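Local coordinates for protein Rep (PDB 3VW4) that probably initiates plasmid ColE2-P9 replication, its DNA-binding domain, the part present here, binding the replication origin and unwinding the duplex, at residues D37-I40 and Q41-M45. Numbering follows the deposited sequence.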
ATOM      1  N   ASP A  37      -4.369   7.392  21.141  1.00  9.11           N
ATOM      2  CA  ASP A  37      -4.142   6.331  22.078  1.00 10.02           C
ATOM      3  C   ASP A  37      -3.586   5.093  21.359  1.00  9.26           C
ATOM      4  O   ASP A  37      -2.564   4.528  21.791  1.00  9.31           O
ATOM      5  CB  ASP A  37      -5.375   6.077  22.890  1.00 11.85           C
ATOM      6  CG  ASP A  37      -5.717   7.258  23.859  1.00 13.32           C
ATOM      7  OD1 ASP A  37      -4.798   8.183  24.161  1.00 13.15           O
ATOM      8  OD2 ASP A  37      -6.941   7.246  24.391  1.00 15.15           O
ATOM      9  N   ALA A  38      -4.139   4.806  20.183  1.00  8.64           N
ATOM     10  CA  ALA A  38      -3.690   3.673  19.402  1.00  8.36           C
ATOM     11  C   ALA A  38      -2.181   3.692  19.110  1.00  7.39           C
ATOM     12  O   ALA A  38      -1.511   2.634  19.299  1.00  7.91           O
ATOM     13  CB  ALA A  38      -4.472   3.485  18.127  1.00  8.08           C
ATOM     14  N   VAL A  39      -1.652   4.842  18.687  1.00  6.36           N
ATOM     15  CA  VAL A  39      -0.307   4.891  18.225  1.00  5.63           C
ATOM     16  C   VAL A  39       0.656   4.837  19.414  1.00  6.12           C
ATOM     17  O   VAL A  39       1.581   3.983  19.450  1.00  6.32           O
ATOM     18  CB  VAL A  39      -0.112   6.142  17.428  1.00  4.91           C
ATOM     19  CG1 VAL A  39       1.367   6.505  17.270  1.00  4.51           C
ATOM     20  CG2 VAL A  39      -0.847   5.967  16.115  1.00  4.73           C
ATOM     21  N   ILE A  40       0.409   5.660  20.428  1.00  6.71           N
ATOM     22  CA  ILE A  40       1.158   5.537  21.663  1.00  7.54           C
ATOM     23  C   ILE A  40       1.218   4.090  22.125  1.00  8.53           C
ATOM     24  O   ILE A  40       2.245   3.606  22.502  1.00  8.74           O
ATOM     25  CB  ILE A  40       0.520   6.367  22.779  1.00  8.63           C
ATOM     26  CG1 ILE A  40       0.555   7.837  22.370  1.00  8.23           C
ATOM     27  CG2 ILE A  40       1.195   6.101  24.129  1.00  9.75           C
ATOM     28  CD1 ILE A  40      -0.111   8.730  23.427  1.00  9.80           C
ATOM     29  N   GLN A  41       0.101   3.392  22.052  1.00  9.50           N
ATOM     30  CA  GLN A  41       0.073   2.037  22.531  1.00 11.09           C
ATOM     31  C   GLN A  41       0.983   1.119  21.684  1.00 10.81           C
ATOM     32  O   GLN A  41       1.703   0.277  22.211  1.00 11.65           O
ATOM     33  CB  GLN A  41      -1.336   1.625  22.548  1.00 12.26           C
ATOM     34  CG  GLN A  41      -1.595   0.184  22.732  1.00 14.34           C
ATOM     35  CD  GLN A  41      -3.062  -0.031  23.081  1.00 16.18           C
ATOM     36  OE1 GLN A  41      -3.390  -0.174  24.272  1.00 18.23           O
ATOM     37  NE2 GLN A  41      -3.975  -0.010  22.047  1.00 15.78           N
ATOM     38  N   ARG A  42       1.043   1.382  20.388  1.00  9.77           N
ATOM     39  CA  ARG A  42       2.004   0.680  19.557  1.00  9.90           C
ATOM     40  C   ARG A  42       3.486   1.074  19.839  1.00  9.49           C
ATOM     41  O   ARG A  42       4.395   0.226  19.763  1.00 10.09           O
ATOM     42  CB  ARG A  42       1.656   0.740  18.089  1.00  9.34           C
ATOM     43  CG  ARG A  42       2.689  -0.029  17.336  1.00  9.90           C
ATOM     44  CD  ARG A  42       2.172  -0.898  16.208  1.00 10.99           C
ATOM     45  NE  ARG A  42       1.346  -2.005  16.614  1.00 12.76           N
ATOM     46  CZ  ARG A  42       1.305  -3.170  15.980  1.00 14.61           C
ATOM     47  NH1 ARG A  42       2.085  -3.398  14.944  1.00 14.93           N
ATOM     48  NH2 ARG A  42       0.503  -4.128  16.400  1.00 16.53           N
ATOM     49  N   VAL A  43       3.706   2.305  20.267  1.00  8.84           N
ATOM     50  CA  VAL A  43       5.035   2.706  20.663  1.00  8.89           C
ATOM     51  C   VAL A  43       5.387   1.957  21.939  1.00 10.56           C
ATOM     52  O   VAL A  43       6.525   1.464  22.070  1.00 10.99           O
ATOM     53  CB  VAL A  43       5.211   4.229  20.903  1.00  8.14           C
ATOM     54  CG1 VAL A  43       6.654   4.518  21.290  1.00  8.14           C
ATOM     55  CG2 VAL A  43       4.829   5.059  19.680  1.00  7.14           C
ATOM     56  N   GLU A  44       4.441   1.847  22.864  1.00 11.92           N
ATOM     57  CA  GLU A  44       4.684   1.066  24.071  1.00 14.04           C
ATOM     58  C   GLU A  44       4.954  -0.438  23.811  1.00 14.69           C
ATOM     59  O   GLU A  44       5.703  -1.058  24.526  1.00 15.50           O
ATOM     60  CB  GLU A  44       3.563   1.278  25.075  1.00 16.49           C
ATOM     61  CG  GLU A  44       3.730   2.621  25.686  1.00 18.44           C
ATOM     62  CD  GLU A  44       2.529   3.139  26.469  1.00 22.61           C
ATOM     63  OE1 GLU A  44       1.343   2.657  26.324  1.00 25.57           O
ATOM     64  OE2 GLU A  44       2.765   4.095  27.271  1.00 25.95           O
ATOM     65  N   MET A  45       4.377  -1.019  22.778  1.00 14.32           N
ATOM     66  CA  MET A  45       4.589  -2.421  22.636  1.00 16.01           C
ATOM     67  C   MET A  45       6.023  -2.658  22.152  1.00 15.42           C
ATOM     68  O   MET A  45       6.703  -3.557  22.655  1.00 16.82           O
ATOM     69  CB  MET A  45       3.516  -3.086  21.736  1.00 16.94           C
ATOM     70  CG  MET A  45       3.781  -4.521  21.327  1.00 19.00           C
ATOM     71  SD  MET A  45       2.997  -4.831  19.716  1.00 19.67           S
ATOM     72  CE  MET A  45       3.872  -3.663  18.620  1.00 16.88           C
TER
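Ile40 and Glu44, one helical turn apart on helix 32-49, leave the helix in the same direction, their side chains flanking each other. The CG2 methyl of Ile40 sits over one face of the Glu44 carboxylate, 4.0 Å from CD. Two torsions bring them together: Ile40 CG2 is anti to its own backbone N, while Glu44 CG stands anti to the carbonyl carbon (chi1 -75°), with the chain extended beyond it. An alanine in place of Glu44 would remove the carboxylate next to the Ile40 methyl and is likely to leave that side of the methyl less covered and to lose contact with Cys59 of helix 56-73.

The second side-chain pair is looser and purely apolar, Val39 CG1 facing Val43 CG2 at 4.5 Å. The same Val43 CG2 sits 3.4 Å from Val39 O, close to the backbone of the preceding turn. Both valines are buried: Val39 packs on Trp20 of helix 7-24 and Ile66 of helix 56-73, and Val43 reaches Leu13 and Val17 of the former and Ile62 of the latter.

Four consecutive i to i+4 backbone hydrogen bonds join the turns, as in a regular alpha-helix. Gln41 N donates to Asp37 O, Arg42 N to Ala38 O, Val43 N to Val39 O and Glu44 N to Ile40 O, at 2.8 to 3.0 Å.

Within 41-45, Met45 CE rests 3.6 Å above one face of the Arg42 guanidinium, over its centre. Backbone bonds thus join successive turns of this helix in the Primase C-terminal 1 region, while its buried valine face packs apolar against helices 7-24 and 56-73 and the Ile40 and Glu44 pair lies on a partly exposed side.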